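Cytochrome P450 (Bacillus megaterium, PDB 5L92) is a heme-containing cytochrome P450, CYP109E1, that binds corticosterone and oxidises steroids, probably as a monooxygenase. Local coordinates at residues A263-E266 and R267-E271; Q39-E42 and E43-V46. One frame throughout, in Å; residues are numbered along the deposited sequence.

How the contacts relate
Both contacts are local and lie far apart at the periphery of one chain. Contact 2 comes first along the sequence. It is the four-residue loop joining strands 38-41 and 46-49, the outer hairpin of the five-strand mixed sheet. Contact 1 follows some 220 residues later and covers most of the short helix 262-270, between helices 247-260 and 275-285. The two centres are about 42 Å apart, and the nearest atoms are about 30 Å apart. They share no helix, strand or sheet, only the P450 fold. Contact 1 lies away from the heme and steroid sites. Contact 2 is closer, with the Val46 side chain about 11 Å from bound corticosterone.

Contact 1. Residues A263-E266 and R267-E271; sequences ASFE and RLKRE
Lys269 lies across the ring of Phe265, one helical turn earlier. Its CE sits over the ring centre, 3.9 Å from the Phe265 centroid and 13° off the normal, a CH-pi contact. NZ is off-centre but still makes a cation-pi contact with the same ring. A bend at chi3 (-70°) turns the lysine chain back toward Glu266, which lies alongside it. There NZ gives a hydrogen bond to Glu266 OE2 at 2.8 Å, on the syn side of the carboxylate, and a weak one to OE1. NZ also bonds to Pro374 O, so ring, carboxylate and carbonyl together hold the ammonium group.

The tight side faces the protein. Phe265 and Leu268 are buried there against Leu258 of helix 247-260, and Leu268 also touches Ile370 of helix 355-372. The backbone follows the alpha-helical pattern: Leu268 N meets Ser264 O at 2.9 Å, nearly straight. Ser264 OG bonds to Asp261 near the start of the helix.

The other side is more exposed. Arg270 folds back, and one face of its guanidinium lies over Glu266 O, with NH1 3.4 Å from that oxygen at a poor angle for bonding. Arg267 extends to Glu271, the first residue beyond helical geometry. Arg267 NE reaches Glu271 OE2 at 2.9 Å, coming from above the carboxylate plane. NH1 of Arg267 pairs with Asp336.

These are i to i+3 (Glu266-Lys269) and i to i+4 (Phe265-Lys269, Arg267-Glu271) pairs of one helix, which corresponds to the P450 J helix. Glu266 probably favours the charged form of Lys269, while Glu271 and Asp336 neutralise Arg267.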
loop_
_atom_site.group_PDB
_atom_site.type_symbol
_atom_site.label_atom_id
_atom_site.label_comp_id
_atom_site.label_asym_id
_atom_site.label_seq_id
_atom_site.Cartn_x
_atom_site.Cartn_y
_atom_site.Cartn_z
ATOM N N ALA A 263 5.071 10.843 23.919
ATOM C CA ALA A 263 4.208 11.998 24.173
ATOM C C ALA A 263 2.996 11.989 23.244
ATOM O O ALA A 263 1.899 12.357 23.663
ATOM C CB ALA A 263 4.965 13.322 24.039
ATOM N N SER A 264 3.176 11.589 21.972
ATOM C CA SER A 264 2.027 11.444 21.072
ATOM C C SER A 264 1.071 10.372 21.571
ATOM O O SER A 264 -0.143 10.569 21.592
ATOM C CB SER A 264 2.486 11.105 19.643
ATOM O OG SER A 264 3.120 12.210 19.019
ATOM N N PHE A 265 1.612 9.226 21.971
ATOM C CA PHE A 265 0.802 8.145 22.499
ATOM C C PHE A 265 0.028 8.579 23.748
ATOM O O PHE A 265 -1.165 8.288 23.880
ATOM C CB PHE A 265 1.718 6.953 22.778
ATOM C CG PHE A 265 1.000 5.696 23.202
ATOM C CD1 PHE A 265 -0.098 5.251 22.535
ATOM C CD2 PHE A 265 1.470 4.938 24.251
ATOM C CE1 PHE A 265 -0.736 4.083 22.914
ATOM C CE2 PHE A 265 0.837 3.764 24.614
ATOM C CZ PHE A 265 -0.269 3.350 23.951
ATOM N N GLU A 266 0.678 9.299 24.676
ATOM C CA GLU A 266 -0.054 9.703 25.877
ATOM C C GLU A 266 -1.170 10.665 25.521
ATOM O O GLU A 266 -2.232 10.650 26.138
ATOM C CB GLU A 266 0.872 10.349 26.926
ATOM C CG GLU A 266 1.905 9.422 27.514
ATOM C CD GLU A 266 1.330 8.095 27.947
ATOM O OE1 GLU A 266 0.496 8.080 28.865
ATOM O OE2 GLU A 266 1.706 7.054 27.369
ATOM N N ARG A 267 -0.965 11.486 24.502
ATOM C CA ARG A 267 -1.991 12.448 24.173
ATOM C C ARG A 267 -3.164 11.766 23.486
ATOM O O ARG A 267 -4.329 12.023 23.807
ATOM C CB ARG A 267 -1.394 13.551 23.315
ATOM C CG ARG A 267 -2.450 14.566 22.976
ATOM C CD ARG A 267 -1.922 15.787 22.282
ATOM N NE ARG A 267 -3.060 16.611 21.905
ATOM C CZ ARG A 267 -3.078 17.468 20.897
ATOM N NH1 ARG A 267 -1.996 17.644 20.135
ATOM N NH2 ARG A 267 -4.197 18.141 20.655
ATOM N N LEU A 268 -2.870 10.862 22.555
ATOM C CA LEU A 268 -3.916 10.100 21.892
ATOM C C LEU A 268 -4.825 9.399 22.896
ATOM O O LEU A 268 -6.047 9.382 22.730
ATOM C CB LEU A 268 -3.264 9.085 20.941
ATOM C CG LEU A 268 -4.230 8.296 20.062
ATOM C CD1 LEU A 268 -5.063 9.228 19.203
ATOM C CD2 LEU A 268 -3.398 7.344 19.174
ATOM N N LYS A 269 -4.247 8.805 23.937
ATOM C CA LYS A 269 -5.043 8.142 24.967
ATOM C C LYS A 269 -5.939 9.116 25.705
ATOM O O LYS A 269 -7.072 8.763 26.057
ATOM C CB LYS A 269 -4.143 7.418 25.959
ATOM C CG LYS A 269 -3.582 6.149 25.390
ATOM C CD LYS A 269 -2.694 5.397 26.382
ATOM C CE LYS A 269 -1.389 6.127 26.619
ATOM N NZ LYS A 269 -0.578 5.428 27.666
ATOM N N ARG A 270 -5.473 10.361 25.924
ATOM C CA ARG A 270 -6.351 11.346 26.561
ATOM C C ARG A 270 -7.399 11.876 25.589
ATOM O O ARG A 270 -8.476 12.290 26.011
ATOM C CB ARG A 270 -5.544 12.534 27.120
ATOM C CG ARG A 270 -4.557 12.177 28.264
ATOM C CD ARG A 270 -3.888 13.436 28.872
ATOM N NE ARG A 270 -3.118 14.235 27.913
ATOM C CZ ARG A 270 -1.825 14.093 27.633
ATOM N NH1 ARG A 270 -1.094 13.154 28.204
ATOM N NH2 ARG A 270 -1.265 14.887 26.738
ATOM N N GLU A 271 -7.087 11.912 24.285
ATOM C CA GLU A 271 -7.927 12.559 23.283
ATOM C C GLU A 271 -8.184 11.513 22.180
ATOM O O GLU A 271 -7.538 11.504 21.118
ATOM C CB GLU A 271 -7.276 13.817 22.746
ATOM C CG GLU A 271 -7.281 15.030 23.700
ATOM C CD GLU A 271 -6.450 16.222 23.179
ATOM O OE1 GLU A 271 -6.862 16.887 22.196
ATOM O OE2 GLU A 271 -5.358 16.491 23.740
#

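Contact 2. Residues Q39-E42 and E43-V46; sequences QWDE and ERQV
The Trp40 indole lies with one face against the returning backbone, where Val46 N sits 3.6 Å above the ring plane, toward the rim. CE3 of Trp40 is 3.4 Å from Val46 C, and CH2 is equally near Gln45 C. Glu42 OE2 lies in plane at the ring's edge. With CG anti to the backbone N (chi1 176°), the indole reaches along the Gln45-Val46 backbone. Trp47 meets it edge-to-face. Were Trp40 an alanine, the Gln45-Val46 backbone would probably lose its aromatic cover and Trp47 its ring partner.

The guanidinium of Arg44 is turned 29° from the carboxylate plane of Asp41. NE lies 3.4 Å from Asp41 OD2, but this oxygen is well out of the guanidinium plane. The salt bridge is one of charge alone, and Arg44 NH2 makes its stronger pairing with Asp48. OD2 instead takes the backbone N of Arg44 at 2.9 Å, on its anti side and with a nearly straight N-H (170°).

Gln45 is bent at chi2, which brings NE2 back to Glu42 O at 2.8 Å, in the plane of both amide and carbonyl.

Asp41 and Val46 form an antiparallel hydrogen-bonded pair. Asp41 N bonds to Val46 O at 2.8 Å. Asp41 O receives Gln45 N and Val46 N, both weakly. Gln45 and Val46 facing Asp41 make a G1 beta bulge, with Gln45 in left-handed backbone geometry.

Asp41 OD2 thus takes Arg44 N, and Gln45 NE2 gives to Glu42 O, two groups of the turn outside the Asp41-Val46 bridge. The nearby arginine probably stabilises the negative charge of Asp41.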
loop_
_atom_site.group_PDB
_atom_site.type_symbol
_atom_site.label_atom_id
_atom_site.label_comp_id
_atom_site.label_asym_id
_atom_site.label_seq_id
_atom_site.Cartn_x
_atom_site.Cartn_y
_atom_site.Cartn_z
ATOM N N GLN A 39 16.076 14.770 -10.583
ATOM C CA GLN A 39 17.405 14.454 -11.078
ATOM C C GLN A 39 17.517 13.032 -11.587
ATOM O O GLN A 39 16.869 12.100 -11.090
ATOM C CB GLN A 39 18.485 14.743 -10.026
ATOM C CG GLN A 39 18.676 13.793 -8.877
ATOM C CD GLN A 39 19.777 14.312 -7.926
ATOM O OE1 GLN A 39 19.503 14.789 -6.812
ATOM N NE2 GLN A 39 21.017 14.272 -8.393
ATOM N N TRP A 40 18.307 12.914 -12.652
ATOM C CA TRP A 40 18.546 11.635 -13.286
ATOM C C TRP A 40 19.555 10.868 -12.452
ATOM O O TRP A 40 20.636 11.385 -12.126
ATOM C CB TRP A 40 19.056 11.828 -14.709
ATOM C CG TRP A 40 19.428 10.545 -15.414
ATOM C CD1 TRP A 40 20.691 10.074 -15.672
ATOM C CD2 TRP A 40 18.528 9.594 -15.974
ATOM N NE1 TRP A 40 20.623 8.885 -16.351
ATOM C CE2 TRP A 40 19.311 8.564 -16.555
ATOM C CE3 TRP A 40 17.140 9.501 -16.039
ATOM C CZ2 TRP A 40 18.752 7.459 -17.188
ATOM C CZ3 TRP A 40 16.573 8.367 -16.684
ATOM C CH2 TRP A 40 17.381 7.381 -17.247
ATOM N N ASP A 41 19.188 9.653 -12.083
ATOM C CA ASP A 41 20.091 8.747 -11.393
ATOM C C ASP A 41 20.653 7.747 -12.388
ATOM O O ASP A 41 19.923 6.894 -12.910
ATOM C CB ASP A 41 19.419 7.996 -10.252
ATOM C CG ASP A 41 20.435 7.345 -9.374
ATOM O OD1 ASP A 41 21.182 8.101 -8.704
ATOM O OD2 ASP A 41 20.561 6.114 -9.430
ATOM N N GLU A 42 21.966 7.845 -12.623
ATOM C CA GLU A 42 22.623 7.008 -13.622
ATOM C C GLU A 42 22.495 5.536 -13.275
ATOM O O GLU A 42 22.084 4.722 -14.106
ATOM C CB GLU A 42 24.106 7.408 -13.753
ATOM C CG GLU A 42 24.322 8.691 -14.543
ATOM C CD GLU A 42 24.252 9.960 -13.708
ATOM O OE1 GLU A 42 24.145 9.888 -12.443
ATOM O OE2 GLU A 42 24.334 11.036 -14.348
ATOM N N GLU A 43 22.866 5.176 -12.048
ATOM C CA GLU A 43 22.777 3.787 -11.593
ATOM C C GLU A 43 21.383 3.208 -11.813
ATOM O O GLU A 43 21.213 2.241 -12.559
ATOM C CB GLU A 43 23.181 3.716 -10.111
ATOM C CG GLU A 43 23.299 2.310 -9.544
ATOM C CD GLU A 43 24.318 1.482 -10.287
ATOM O OE1 GLU A 43 25.494 1.917 -10.379
ATOM O OE2 GLU A 43 23.937 0.414 -10.795
ATOM N N ARG A 44 20.356 3.803 -11.184
ATOM C CA ARG A 44 19.017 3.228 -11.281
ATOM C C ARG A 44 18.296 3.596 -12.567
ATOM O O ARG A 44 17.215 3.049 -12.824
ATOM C CB ARG A 44 18.175 3.647 -10.070
ATOM C CG ARG A 44 18.516 2.893 -8.807
ATOM C CD ARG A 44 17.736 3.442 -7.603
ATOM N NE ARG A 44 18.125 4.843 -7.358
ATOM C CZ ARG A 44 17.307 5.891 -7.466
ATOM N NH1 ARG A 44 16.005 5.741 -7.741
ATOM N NH2 ARG A 44 17.787 7.099 -7.235
ATOM N N GLN A 45 18.851 4.480 -13.402
ATOM C CA GLN A 45 18.255 4.716 -14.729
ATOM C C GLN A 45 16.832 5.295 -14.616
ATOM O O GLN A 45 15.905 4.874 -15.308
ATOM C CB GLN A 45 18.254 3.409 -15.541
ATOM C CG GLN A 45 19.619 2.844 -15.825
ATOM C CD GLN A 45 20.281 3.534 -17.002
ATOM O OE1 GLN A 45 19.843 3.378 -18.123
ATOM N NE2 GLN A 45 21.316 4.339 -16.736
ATOM N N VAL A 46 16.654 6.268 -13.724
ATOM C CA VAL A 46 15.355 6.900 -13.513
ATOM C C VAL A 46 15.564 8.377 -13.197
ATOM O O VAL A 46 16.620 8.791 -12.711
ATOM C CB VAL A 46 14.528 6.227 -12.365
ATOM C CG1 VAL A 46 14.204 4.770 -12.670
ATOM C CG2 VAL A 46 15.244 6.337 -11.030
#